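Local coordinates for putative GH105 family protein (Salmonella enterica subsp. enterica serovar Paratyphi A, PDB 3QWT) that is of unknown function but, as a possible GH105 member with an alpha/alpha toroid fold, probably releases unsaturated uronic acid sugars from oligosaccharides by hydrolysis, at residues 166-171 against 211-216; 236-241 against 266-271; 58-63 against 358-363; 293-298 against 339-344. All blocks are in the same frame, centred on the assembly; numbering follows the deposited sequence.

Interaction 1: 166-171 against 211-216; sequences MWDDTL and GLWFHG
His-215 donates from NE2 to OD2 of Asp-169, with 3.0 Å between the two atoms. The bond is bent, 137° at the hydrogen. OD2 lies at the edge of the imidazole, close to its plane, and is met on the syn side of the carboxylate. The CB of His-215 points away from 166-171, but CG is anti to its backbone N (chi1 -176°), which brings the ring back to Asp-169. Trp-167 packs obliquely on the same ring, with its CE3 3.8 Å from NE2 of His-215. Alongside, the backbone N of Asp-168 gives a nearly straight bond of 3.1 Å to O of His-215. Leu-171 CD1 touches CZ3 of Trp-213 at 3.9 Å, the two side chains crossing at about a right angle.

Further partners fix these groups: ND1 of His-215 bonds to Tyr-354 OH, so both ring nitrogens are held, and Asp-169 OD1 accepts from Trp-236 NE1. A glycerol, probably from the crystallisation liquor, lies about 3 Å from the Asp-169 side chain; such molecules often mark pockets.

Trp-167 and Gly-216 form an antiparallel non-hydrogen-bonded pair, where strand 165-167 meets strand 216-218. A type I turn from Trp-167 to Thr-170 then leads into helix 170-184. Trp-213 packs on Val-202 of helix 188-205, Leu-237 of helix 231-248 and Val-263 of helix 255-272.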
loop_
_atom_site.group_PDB
_atom_site.type_symbol
_atom_site.label_atom_id
_atom_site.label_comp_id
_atom_site.label_asym_id
_atom_site.label_seq_id
_atom_site.Cartn_x
_atom_site.Cartn_y
_atom_site.Cartn_z
HETATM N N MSE A 166 24.021 -34.408 5.328
HETATM C CA MSE A 166 24.071 -32.995 4.935
HETATM C C MSE A 166 25.537 -32.544 4.877
HETATM O O MSE A 166 26.314 -32.831 5.791
HETATM C CB MSE A 166 23.288 -32.129 5.926
HETATM C CG MSE A 166 21.780 -32.382 5.933
HETATM SE SE MSE A 166 20.713 -31.295 7.189
HETATM C CE MSE A 166 20.944 -29.495 6.417
ATOM N N TRP A 167 25.926 -31.860 3.805
ATOM C CA TRP A 167 27.317 -31.403 3.676
ATOM C C TRP A 167 27.406 -29.891 3.528
ATOM O O TRP A 167 26.471 -29.259 3.023
ATOM C CB TRP A 167 27.990 -32.014 2.436
ATOM C CG TRP A 167 28.056 -33.505 2.386
ATOM C CD1 TRP A 167 27.345 -34.386 3.135
ATOM C CD2 TRP A 167 28.887 -34.288 1.521
ATOM N NE1 TRP A 167 27.677 -35.674 2.788
ATOM C CE2 TRP A 167 28.617 -35.641 1.796
ATOM C CE3 TRP A 167 29.830 -33.973 0.542
ATOM C CZ2 TRP A 167 29.267 -36.690 1.131
ATOM C CZ3 TRP A 167 30.470 -35.013 -0.127
ATOM C CH2 TRP A 167 30.188 -36.356 0.179
ATOM N N ASP A 168 28.549 -29.320 3.915
ATOM C CA ASP A 168 28.849 -27.923 3.584
ATOM C C ASP A 168 28.519 -27.591 2.113
ATOM O O ASP A 168 27.871 -26.599 1.824
ATOM C CB ASP A 168 30.334 -27.633 3.784
ATOM C CG ASP A 168 30.836 -27.998 5.189
ATOM O OD1 ASP A 168 30.025 -28.275 6.093
ATOM O OD2 ASP A 168 32.060 -27.999 5.389
ATOM N N ASP A 169 29.023 -28.429 1.211
ATOM C CA ASP A 169 29.048 -28.173 -0.217
ATOM C C ASP A 169 27.631 -27.883 -0.758
ATOM O O ASP A 169 27.451 -27.152 -1.732
ATOM C CB ASP A 169 29.684 -29.373 -0.958
ATOM C CG ASP A 169 31.070 -29.785 -0.373
ATOM O OD1 ASP A 169 32.102 -29.673 -1.080
ATOM O OD2 ASP A 169 31.130 -30.228 0.796
ATOM N N THR A 170 26.627 -28.463 -0.121
ATOM C CA THR A 170 25.260 -28.247 -0.548
ATOM C C THR A 170 24.971 -26.760 -0.597
ATOM O O THR A 170 24.235 -26.322 -1.455
ATOM C CB THR A 170 24.274 -28.943 0.383
ATOM O OG1 THR A 170 24.556 -30.344 0.389
ATOM C CG2 THR A 170 22.841 -28.721 -0.065
ATOM N N LEU A 171 25.569 -25.972 0.298
ATOM C CA LEU A 171 25.190 -24.557 0.329
ATOM C C LEU A 171 25.580 -23.840 -0.957
ATOM O O LEU A 171 24.882 -22.922 -1.392
ATOM C CB LEU A 171 25.710 -23.827 1.580
ATOM C CG LEU A 171 24.952 -24.205 2.865
ATOM C CD1 LEU A 171 25.760 -23.888 4.110
ATOM C CD2 LEU A 171 23.577 -23.531 2.932
ATOM N N GLY A 211 34.184 -21.818 15.677
ATOM C CA GLY A 211 33.721 -20.862 14.691
ATOM C C GLY A 211 33.856 -21.412 13.285
ATOM O O GLY A 211 33.221 -20.926 12.341
ATOM N N LEU A 212 34.684 -22.438 13.138
ATOM C CA LEU A 212 34.817 -23.104 11.850
ATOM C C LEU A 212 33.702 -24.150 11.704
ATOM O O LEU A 212 32.926 -24.363 12.637
ATOM C CB LEU A 212 36.209 -23.739 11.716
ATOM C CG LEU A 212 37.350 -22.724 11.850
ATOM C CD1 LEU A 212 38.730 -23.397 12.036
ATOM C CD2 LEU A 212 37.363 -21.746 10.671
ATOM N N TRP A 213 33.638 -24.811 10.550
ATOM C CA TRP A 213 32.575 -25.775 10.272
ATOM C C TRP A 213 33.064 -27.211 10.077
ATOM O O TRP A 213 34.170 -27.447 9.594
ATOM C CB TRP A 213 31.827 -25.371 9.005
ATOM C CG TRP A 213 30.855 -24.253 9.182
ATOM C CD1 TRP A 213 31.066 -23.074 9.823
ATOM C CD2 TRP A 213 29.524 -24.198 8.658
ATOM N NE1 TRP A 213 29.930 -22.287 9.754
ATOM C CE2 TRP A 213 28.975 -22.957 9.040
ATOM C CE3 TRP A 213 28.738 -25.088 7.916
ATOM C CZ2 TRP A 213 27.672 -22.579 8.698
ATOM C CZ3 TRP A 213 27.449 -24.716 7.572
ATOM C CH2 TRP A 213 26.922 -23.468 7.972
ATOM N N PHE A 214 32.213 -28.172 10.422
ATOM C CA PHE A 214 32.485 -29.556 10.094
ATOM C C PHE A 214 32.059 -29.867 8.664
ATOM O O PHE A 214 31.078 -29.310 8.158
ATOM C CB PHE A 214 31.773 -30.477 11.079
ATOM C CG PHE A 214 32.279 -30.341 12.485
ATOM C CD1 PHE A 214 33.591 -30.649 12.786
ATOM C CD2 PHE A 214 31.454 -29.881 13.495
ATOM C CE1 PHE A 214 34.070 -30.511 14.095
ATOM C CE2 PHE A 214 31.931 -29.742 14.797
ATOM C CZ PHE A 214 33.239 -30.058 15.091
ATOM N N HIS A 215 32.776 -30.767 8.015
ATOM C CA HIS A 215 32.447 -31.085 6.630
ATOM C C HIS A 215 31.031 -31.650 6.483
ATOM O O HIS A 215 30.236 -31.141 5.688
ATOM C CB HIS A 215 33.471 -32.039 6.000
ATOM C CG HIS A 215 33.218 -32.301 4.550
ATOM N ND1 HIS A 215 33.720 -33.403 3.890
ATOM C CD2 HIS A 215 32.510 -31.599 3.633
ATOM C CE1 HIS A 215 33.329 -33.367 2.627
ATOM N NE2 HIS A 215 32.597 -32.284 2.445
ATOM N N GLY A 216 30.715 -32.691 7.253
ATOM C CA GLY A 216 29.439 -33.366 7.110
ATOM C C GLY A 216 28.684 -33.685 8.392
ATOM O O GLY A 216 29.237 -33.646 9.501
#

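Interaction 2: 236-241 against 266-271; sequences WLTIVI and AQIAAL
Gln-267 places CG opposite its backbone N (chi1 -170°) and stays extended beyond it, so its amide spans the gap to Thr-238. On the other helix, the first torsion of Thr-238 sets OG1 beside the backbone N and CG2 anti to it. The hydroxyl therefore meets the amide end of Gln-267. Thr-238 OG1 donates to OE1 of Gln-267 at 2.7 Å. The hydroxyl approaches from above the amide plane, 39° out of it, and not along a lone pair. OG1 also lies within hydrogen-bonding distance of Asn-234 O, one turn earlier, so its single proton may be shared. NE2 of Gln-267 donates to that same Asn-234 O. Each end of the buried amide thus has a partner, which would limit its rotation.

Other contacts around this bond are few and loose. Leu-237 CB is 4.1 Å from NE2 of Gln-267. Thr-238 CG2 faces Ile-268 CG1 at 4.3 Å, and CD1 of Leu-271 comes to 4.1 Å from OG1 of Thr-238. Phe-300 of helix 294-309 packs on both Thr-238 and Leu-271.

The axes of the two segments stay 10.9 Å apart at their closest, a wide spacing bridged by the long glutamine. Ala-266, on helix 255-272, packs on His-150 of a second subunit. The N-to-C directions differ by 139°, so the segments run roughly antiparallel, well off a strict antiparallel line. Helices 231-248 and 255-272 are consecutive, and packing between successive antiparallel helices is characteristic of the alpha/alpha toroid.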
loop_
_atom_site.group_PDB
_atom_site.type_symbol
_atom_site.label_atom_id
_atom_site.label_comp_id
_atom_site.label_asym_id
_atom_site.label_seq_id
_atom_site.Cartn_x
_atom_site.Cartn_y
_atom_site.Cartn_z
ATOM N N TRP A 236 33.319 -22.761 1.109
ATOM C CA TRP A 236 32.022 -22.663 0.454
ATOM C C TRP A 236 31.124 -21.730 1.252
ATOM O O TRP A 236 30.203 -21.129 0.711
ATOM C CB TRP A 236 31.328 -24.018 0.344
ATOM C CG TRP A 236 32.007 -24.959 -0.502
ATOM C CD1 TRP A 236 32.231 -26.262 -0.232
ATOM C CD2 TRP A 236 32.577 -24.703 -1.787
ATOM N NE1 TRP A 236 32.912 -26.851 -1.268
ATOM C CE2 TRP A 236 33.137 -25.914 -2.238
ATOM C CE3 TRP A 236 32.672 -23.568 -2.602
ATOM C CZ2 TRP A 236 33.803 -26.026 -3.462
ATOM C CZ3 TRP A 236 33.326 -23.682 -3.838
ATOM C CH2 TRP A 236 33.884 -24.899 -4.245
ATOM N N LEU A 237 31.387 -21.617 2.547
ATOM C CA LEU A 237 30.529 -20.780 3.369
ATOM C C LEU A 237 30.981 -19.351 3.344
ATOM O O LEU A 237 30.159 -18.439 3.288
ATOM C CB LEU A 237 30.427 -21.298 4.801
ATOM C CG LEU A 237 29.131 -22.089 4.868
ATOM C CD1 LEU A 237 29.418 -23.488 5.347
ATOM C CD2 LEU A 237 28.092 -21.371 5.727
ATOM N N THR A 238 32.291 -19.157 3.396
ATOM C CA THR A 238 32.836 -17.822 3.316
ATOM C C THR A 238 32.433 -17.185 1.996
ATOM O O THR A 238 32.380 -15.963 1.881
ATOM C CB THR A 238 34.349 -17.847 3.385
ATOM O OG1 THR A 238 34.760 -18.964 4.180
ATOM C CG2 THR A 238 34.845 -16.573 3.999
ATOM N N ILE A 239 32.182 -18.024 0.994
ATOM C CA ILE A 239 31.737 -17.555 -0.315
ATOM C C ILE A 239 30.238 -17.290 -0.330
ATOM O O ILE A 239 29.793 -16.237 -0.791
ATOM C CB ILE A 239 32.030 -18.594 -1.394
ATOM C CG1 ILE A 239 33.536 -18.636 -1.692
ATOM C CG2 ILE A 239 31.213 -18.282 -2.636
ATOM C CD1 ILE A 239 33.983 -19.793 -2.579
ATOM N N VAL A 240 29.469 -18.248 0.192
ATOM C CA VAL A 240 28.021 -18.237 0.044
ATOM C C VAL A 240 27.330 -17.213 0.941
ATOM O O VAL A 240 26.435 -16.486 0.506
ATOM C CB VAL A 240 27.422 -19.623 0.326
ATOM C CG1 VAL A 240 25.936 -19.520 0.480
ATOM C CG2 VAL A 240 27.741 -20.569 -0.790
ATOM N N ILE A 241 27.730 -17.151 2.198
ATOM C CA ILE A 241 27.057 -16.233 3.103
ATOM C C ILE A 241 27.021 -14.800 2.542
ATOM O O ILE A 241 25.981 -14.139 2.572
ATOM C CB ILE A 241 27.661 -16.271 4.512
ATOM C CG1 ILE A 241 27.372 -17.636 5.146
ATOM C CG2 ILE A 241 27.079 -15.148 5.378
ATOM C CD1 ILE A 241 27.996 -17.842 6.514
ATOM N N ALA A 266 32.126 -15.345 13.160
ATOM C CA ALA A 266 32.725 -16.395 13.951
ATOM C C ALA A 266 33.702 -17.188 13.082
ATOM O O ALA A 266 34.776 -17.569 13.541
ATOM C CB ALA A 266 31.655 -17.300 14.525
ATOM N N GLN A 267 33.339 -17.427 11.822
ATOM C CA GLN A 267 34.242 -18.159 10.936
ATOM C C GLN A 267 35.477 -17.342 10.577
ATOM O O GLN A 267 36.590 -17.821 10.678
ATOM C CB GLN A 267 33.566 -18.638 9.648
ATOM C CG GLN A 267 34.472 -19.609 8.867
ATOM C CD GLN A 267 34.008 -19.862 7.447
ATOM O OE1 GLN A 267 33.810 -18.927 6.667
ATOM N NE2 GLN A 267 33.841 -21.134 7.100
ATOM N N ILE A 268 35.269 -16.112 10.134
ATOM C CA ILE A 268 36.371 -15.287 9.674
ATOM C C ILE A 268 37.381 -15.070 10.819
ATOM O O ILE A 268 38.592 -15.178 10.626
ATOM C CB ILE A 268 35.831 -13.991 9.027
ATOM C CG1 ILE A 268 35.106 -14.334 7.704
ATOM C CG2 ILE A 268 36.918 -13.000 8.783
ATOM C CD1 ILE A 268 34.770 -13.126 6.791
ATOM N N ALA A 269 36.887 -14.841 12.028
ATOM C CA ALA A 269 37.783 -14.714 13.179
ATOM C C ALA A 269 38.613 -15.978 13.377
ATOM O O ALA A 269 39.820 -15.905 13.643
ATOM C CB ALA A 269 36.996 -14.368 14.466
ATOM N N ALA A 270 37.976 -17.141 13.250
ATOM C CA ALA A 270 38.699 -18.401 13.449
ATOM C C ALA A 270 39.713 -18.660 12.329
ATOM O O ALA A 270 40.766 -19.287 12.545
ATOM C CB ALA A 270 37.743 -19.548 13.583
ATOM N N LEU A 271 39.392 -18.166 11.141
ATOM C CA LEU A 271 40.258 -18.340 9.981
ATOM C C LEU A 271 41.467 -17.437 10.110
ATOM O O LEU A 271 42.570 -17.794 9.704
ATOM C CB LEU A 271 39.501 -18.005 8.694
ATOM C CG LEU A 271 38.532 -19.072 8.184
ATOM C CD1 LEU A 271 37.522 -18.469 7.223
ATOM C CD2 LEU A 271 39.302 -20.218 7.512
#

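Interaction 3: 58-63 against 358-363; sequences DTKGWA and PLTSMP
Lys-60 NZ is gripped by three oxygens of segment 358-363. It donates to OG1 of Thr-360 at 3.0 Å and to the backbone O of Ser-361 at 3.2 Å. A third, weak bond runs from the same NZ to OG of Ser-361 at 3.1 Å. The contact joins two loops of the alpha/alpha toroid that are far apart in sequence. One leads from strand 56-57 to helix 67-83, and the other leads into helix 363-377, the last of the chain. The pairing brings the early and late parts of the chain together, consistent with closure of the ring.

The lysine chain leaves extended and then bends at chi3 (-109°) and chi4, which turns NZ back to the oxygens. The carbonyl of Ser-361 receives it tilted 21° from its plane.

The loop is shaped by Asp-58. Its OD1 accepts from Gly-61 N at 2.9 Å and from Lys-60 N at 3.1 Å, an Asx motif that includes an Asx turn. Both donors come from the same face of the carboxylate plane. This fixes the turn of the backbone at Lys-60, consistent with the way its side chain reaches across.

Met-362, a selenomethionine, occupies the N-cap position of helix 363-377. It folds at chi2 and chi3 and crosses the lysine at about a right angle, with SE 3.5 Å from CB of Lys-60. Pro-363 opens the helix, and its CD rests 3.3 Å from O of Lys-60.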
loop_
_atom_site.group_PDB
_atom_site.type_symbol
_atom_site.label_atom_id
_atom_site.label_comp_id
_atom_site.label_asym_id
_atom_site.label_seq_id
_atom_site.Cartn_x
_atom_site.Cartn_y
_atom_site.Cartn_z
ATOM N N ASP A 58 33.596 -36.705 -17.013
ATOM C CA ASP A 58 34.822 -35.931 -16.865
ATOM C C ASP A 58 34.571 -34.729 -15.959
ATOM O O ASP A 58 33.896 -33.771 -16.335
ATOM C CB ASP A 58 35.367 -35.499 -18.233
ATOM C CG ASP A 58 36.749 -34.851 -18.143
ATOM O OD1 ASP A 58 37.354 -34.830 -17.045
ATOM O OD2 ASP A 58 37.228 -34.360 -19.186
ATOM N N THR A 59 35.136 -34.814 -14.765
ATOM C CA THR A 59 34.926 -33.874 -13.671
ATOM C C THR A 59 35.957 -32.742 -13.722
ATOM O O THR A 59 35.819 -31.707 -13.046
ATOM C CB THR A 59 35.111 -34.657 -12.349
ATOM O OG1 THR A 59 33.842 -34.923 -11.761
ATOM C CG2 THR A 59 36.014 -33.948 -11.375
ATOM N N LYS A 60 36.981 -32.952 -14.551
ATOM C CA LYS A 60 38.169 -32.106 -14.581
ATOM C C LYS A 60 38.312 -31.345 -15.907
ATOM O O LYS A 60 38.591 -30.142 -15.906
ATOM C CB LYS A 60 39.414 -32.955 -14.264
ATOM C CG LYS A 60 40.726 -32.404 -14.766
ATOM C CD LYS A 60 41.802 -33.495 -14.748
ATOM C CE LYS A 60 42.841 -33.244 -13.668
ATOM N NZ LYS A 60 43.817 -32.187 -14.057
ATOM N N GLY A 61 38.122 -32.043 -17.026
ATOM C CA GLY A 61 38.021 -31.395 -18.329
ATOM C C GLY A 61 36.798 -30.476 -18.443
ATOM O O GLY A 61 35.806 -30.633 -17.721
ATOM N N TRP A 62 36.861 -29.523 -19.368
ATOM C CA TRP A 62 35.820 -28.514 -19.508
ATOM C C TRP A 62 34.523 -29.058 -20.104
ATOM O O TRP A 62 33.421 -28.613 -19.742
ATOM C CB TRP A 62 36.336 -27.333 -20.337
ATOM C CG TRP A 62 35.416 -26.105 -20.344
ATOM C CD1 TRP A 62 34.997 -25.395 -21.441
ATOM C CD2 TRP A 62 34.836 -25.459 -19.208
ATOM N NE1 TRP A 62 34.193 -24.346 -21.048
ATOM C CE2 TRP A 62 34.072 -24.372 -19.686
ATOM C CE3 TRP A 62 34.880 -25.697 -17.833
ATOM C CZ2 TRP A 62 33.359 -23.531 -18.837
ATOM C CZ3 TRP A 62 34.168 -24.863 -16.992
ATOM C CH2 TRP A 62 33.421 -23.790 -17.495
ATOM N N ALA A 63 34.640 -30.032 -21.000
ATOM C CA ALA A 63 33.461 -30.528 -21.697
ATOM C C ALA A 63 32.529 -31.358 -20.807
ATOM O O ALA A 63 31.572 -31.960 -21.298
ATOM C CB ALA A 63 33.857 -31.301 -22.946
ATOM N N PRO A 358 44.581 -36.432 -3.406
ATOM C CA PRO A 358 45.509 -36.065 -4.486
ATOM C C PRO A 358 45.405 -34.597 -4.908
ATOM O O PRO A 358 44.308 -34.007 -4.887
ATOM C CB PRO A 358 45.053 -36.945 -5.649
ATOM C CG PRO A 358 44.231 -38.015 -5.041
ATOM C CD PRO A 358 43.598 -37.438 -3.842
ATOM N N LEU A 359 46.539 -34.027 -5.308
ATOM C CA LEU A 359 46.587 -32.655 -5.803
ATOM C C LEU A 359 46.516 -32.602 -7.329
ATOM O O LEU A 359 47.145 -33.410 -8.009
ATOM C CB LEU A 359 47.861 -31.974 -5.312
ATOM C CG LEU A 359 48.004 -31.928 -3.794
ATOM C CD1 LEU A 359 49.430 -31.621 -3.377
ATOM C CD2 LEU A 359 47.039 -30.916 -3.196
ATOM N N THR A 360 45.760 -31.656 -7.875
ATOM C CA THR A 360 45.605 -31.576 -9.331
ATOM C C THR A 360 44.719 -30.399 -9.730
ATOM O O THR A 360 43.869 -29.971 -8.961
ATOM C CB THR A 360 44.987 -32.870 -9.917
ATOM O OG1 THR A 360 45.051 -32.839 -11.352
ATOM C CG2 THR A 360 43.527 -33.016 -9.476
ATOM N N SER A 361 44.914 -29.900 -10.946
ATOM C CA SER A 361 44.198 -28.735 -11.428
ATOM C C SER A 361 42.712 -29.034 -11.665
ATOM O O SER A 361 42.359 -30.113 -12.115
ATOM C CB SER A 361 44.857 -28.233 -12.711
ATOM O OG SER A 361 44.905 -29.260 -13.689
HETATM N N MSE A 362 41.838 -28.086 -11.347
HETATM C CA MSE A 362 40.407 -28.326 -11.505
HETATM C C MSE A 362 39.664 -27.061 -11.891
HETATM O O MSE A 362 40.115 -25.957 -11.600
HETATM C CB MSE A 362 39.810 -28.915 -10.220
HETATM C CG MSE A 362 40.448 -30.243 -9.826
HETATM SE SE MSE A 362 39.837 -31.672 -11.016
HETATM C CE MSE A 362 38.155 -32.057 -10.100
ATOM N N PRO A 363 38.525 -27.218 -12.575
ATOM C CA PRO A 363 37.685 -26.061 -12.906
ATOM C C PRO A 363 37.472 -25.151 -11.690
ATOM O O PRO A 363 37.633 -23.942 -11.797
ATOM C CB PRO A 363 36.367 -26.706 -13.342
ATOM C CG PRO A 363 36.785 -28.015 -13.931
ATOM C CD PRO A 363 37.983 -28.477 -13.114
#

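Interaction 4: 293-298 against 339-344; sequences EASATA and LQTSFG
The N-terminus of helix 294-309, one of the helices of the alpha/alpha toroid, is capped by Glu-293 and joined there to the loop 339-344. Glu-293 is the N-cap residue, and its carboxylate folds back over the first turn. Ala-296 N donates to the syn lone pair of Glu-293 OE2 at 2.6 Å. OE1 is gripped by three donors. Ser-295 OG comes to OE1 of Glu-293 at 2.5 Å on the syn side. Ser-295 N reaches the same OE1 at 3.1 Å from above the carboxylate plane, 45° out of it. The third donor belongs to the loop: Ser-342 N meets OE1 of Glu-293 on the anti side, also at 3.1 Å. A bend at chi2 (-75°) curls the glutamate chain so that one carboxylate serves both helix and loop. The helix end would probably favour its negative charge.

The backbones also meet directly. Ala-294 N, at the start of the helix, donates to O of Gln-340 at 2.8 Å, from above the carbonyl plane. Gln-340 is the centre of an inverse gamma turn, closed by a bond from Thr-341 N to O of Leu-339. This turn presents the carbonyl of Gln-340 to the helix end.

Arg-232 of helix 231-248, outside both segments, ties the two sides together. Its NH2 bonds to the hydroxyls of Ser-295 and Ser-342. Beside the cap, OG of Ser-342 lies 3.7 Å from CG of Glu-293, and CB of Ala-294 lies 4.0 Å from CB of Gln-340.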
loop_
_atom_site.group_PDB
_atom_site.type_symbol
_atom_site.label_atom_id
_atom_site.label_comp_id
_atom_site.label_asym_id
_atom_site.label_seq_id
_atom_site.Cartn_x
_atom_site.Cartn_y
_atom_site.Cartn_z
ATOM N N GLU A 293 46.248 -25.680 1.019
ATOM C CA GLU A 293 45.380 -25.913 -0.120
ATOM C C GLU A 293 44.894 -24.590 -0.712
ATOM O O GLU A 293 44.200 -23.793 -0.060
ATOM C CB GLU A 293 44.229 -26.841 0.273
ATOM C CG GLU A 293 43.585 -27.586 -0.886
ATOM C CD GLU A 293 42.684 -26.693 -1.730
ATOM O OE1 GLU A 293 42.715 -26.795 -2.969
ATOM O OE2 GLU A 293 41.939 -25.891 -1.149
ATOM N N ALA A 294 45.275 -24.376 -1.963
ATOM C CA ALA A 294 45.060 -23.120 -2.667
ATOM C C ALA A 294 43.600 -22.766 -3.005
ATOM O O ALA A 294 43.221 -21.595 -2.984
ATOM C CB ALA A 294 45.917 -23.092 -3.929
ATOM N N SER A 295 42.779 -23.756 -3.322
ATOM C CA SER A 295 41.440 -23.435 -3.795
ATOM C C SER A 295 40.559 -22.985 -2.632
ATOM O O SER A 295 39.806 -22.015 -2.750
ATOM C CB SER A 295 40.811 -24.600 -4.563
ATOM O OG SER A 295 40.574 -25.727 -3.738
ATOM N N ALA A 296 40.657 -23.691 -1.511
ATOM C CA ALA A 296 39.996 -23.259 -0.278
ATOM C C ALA A 296 40.478 -21.855 0.061
ATOM O O ALA A 296 39.676 -20.949 0.295
ATOM C CB ALA A 296 40.307 -24.224 0.867
ATOM N N THR A 297 41.801 -21.686 0.078
ATOM C CA THR A 297 42.420 -20.380 0.310
ATOM C C THR A 297 41.796 -19.294 -0.587
ATOM O O THR A 297 41.534 -18.183 -0.131
ATOM C CB THR A 297 43.968 -20.434 0.109
ATOM O OG1 THR A 297 44.545 -21.396 1.001
ATOM C CG2 THR A 297 44.592 -19.081 0.389
ATOM N N ALA A 298 41.548 -19.618 -1.855
ATOM C CA ALA A 298 40.986 -18.639 -2.777
ATOM C C ALA A 298 39.555 -18.247 -2.394
ATOM O O ALA A 298 39.177 -17.078 -2.476
ATOM C CB ALA A 298 41.033 -19.151 -4.212
ATOM N N LEU A 339 48.335 -23.783 -8.400
ATOM C CA LEU A 339 49.164 -24.923 -7.998
ATOM C C LEU A 339 48.559 -25.918 -6.993
ATOM O O LEU A 339 48.184 -27.028 -7.376
ATOM C CB LEU A 339 50.568 -24.469 -7.570
ATOM C CG LEU A 339 51.404 -23.985 -8.758
ATOM C CD1 LEU A 339 52.780 -23.477 -8.321
ATOM C CD2 LEU A 339 51.523 -25.088 -9.813
ATOM N N GLN A 340 48.467 -25.544 -5.725
ATOM C CA GLN A 340 48.067 -26.505 -4.695
ATOM C C GLN A 340 46.554 -26.778 -4.607
ATOM O O GLN A 340 45.948 -26.620 -3.546
ATOM C CB GLN A 340 48.573 -26.038 -3.336
ATOM C CG GLN A 340 50.060 -26.093 -3.193
ATOM C CD GLN A 340 50.523 -27.411 -2.612
ATOM O OE1 GLN A 340 50.243 -27.729 -1.455
ATOM N NE2 GLN A 340 51.231 -28.190 -3.416
ATOM N N THR A 341 45.947 -27.195 -5.711
ATOM C CA THR A 341 44.541 -27.574 -5.709
ATOM C C THR A 341 44.362 -29.065 -5.375
ATOM O O THR A 341 45.048 -29.913 -5.939
ATOM C CB THR A 341 43.905 -27.300 -7.087
ATOM O OG1 THR A 341 44.080 -25.920 -7.440
ATOM C CG2 THR A 341 42.422 -27.677 -7.084
ATOM N N SER A 342 43.439 -29.380 -4.467
ATOM C CA SER A 342 43.098 -30.771 -4.145
ATOM C C SER A 342 41.917 -31.243 -4.980
ATOM O O SER A 342 40.999 -30.475 -5.282
ATOM C CB SER A 342 42.769 -30.954 -2.653
ATOM O OG SER A 342 41.557 -30.292 -2.282
ATOM N N PHE A 343 41.953 -32.518 -5.341
ATOM C CA PHE A 343 40.959 -33.133 -6.203
ATOM C C PHE A 343 39.641 -33.263 -5.456
ATOM O O PHE A 343 39.587 -33.035 -4.251
ATOM C CB PHE A 343 41.461 -34.499 -6.671
ATOM C CG PHE A 343 40.500 -35.221 -7.561
ATOM C CD1 PHE A 343 40.149 -34.690 -8.792
ATOM C CD2 PHE A 343 39.936 -36.424 -7.164
ATOM C CE1 PHE A 343 39.254 -35.352 -9.617
ATOM C CE2 PHE A 343 39.042 -37.088 -7.980
ATOM C CZ PHE A 343 38.704 -36.554 -9.214
ATOM N N GLY A 344 38.578 -33.615 -6.173
ATOM C CA GLY A 344 37.269 -33.760 -5.560
ATOM C C GLY A 344 37.377 -34.546 -4.273
ATOM O O GLY A 344 38.024 -35.602 -4.242
#

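Interactions 1 and 2 come in series along the chain and touch, with centres about 11 Å apart. Helix 231-248 packs at both. Interaction 4 follows, its centre about 16 Å from that of interaction 2. Helices 255-272 and 294-309, which carry these two contacts, are successive. Interaction 3 pairs segments 295 residues apart in sequence, and the other three lie between them. Its loop 358-363 runs beside 339-344, with backbone pairing between Thr-360 and Thr-341 and between Pro-358 and Phe-343. The centres of interactions 3 and 4 are about 12 Å apart. Interactions 1, 2 and 4 thus join parts close in sequence, while interaction 3 joins early and late parts, consistent with closure of the toroid.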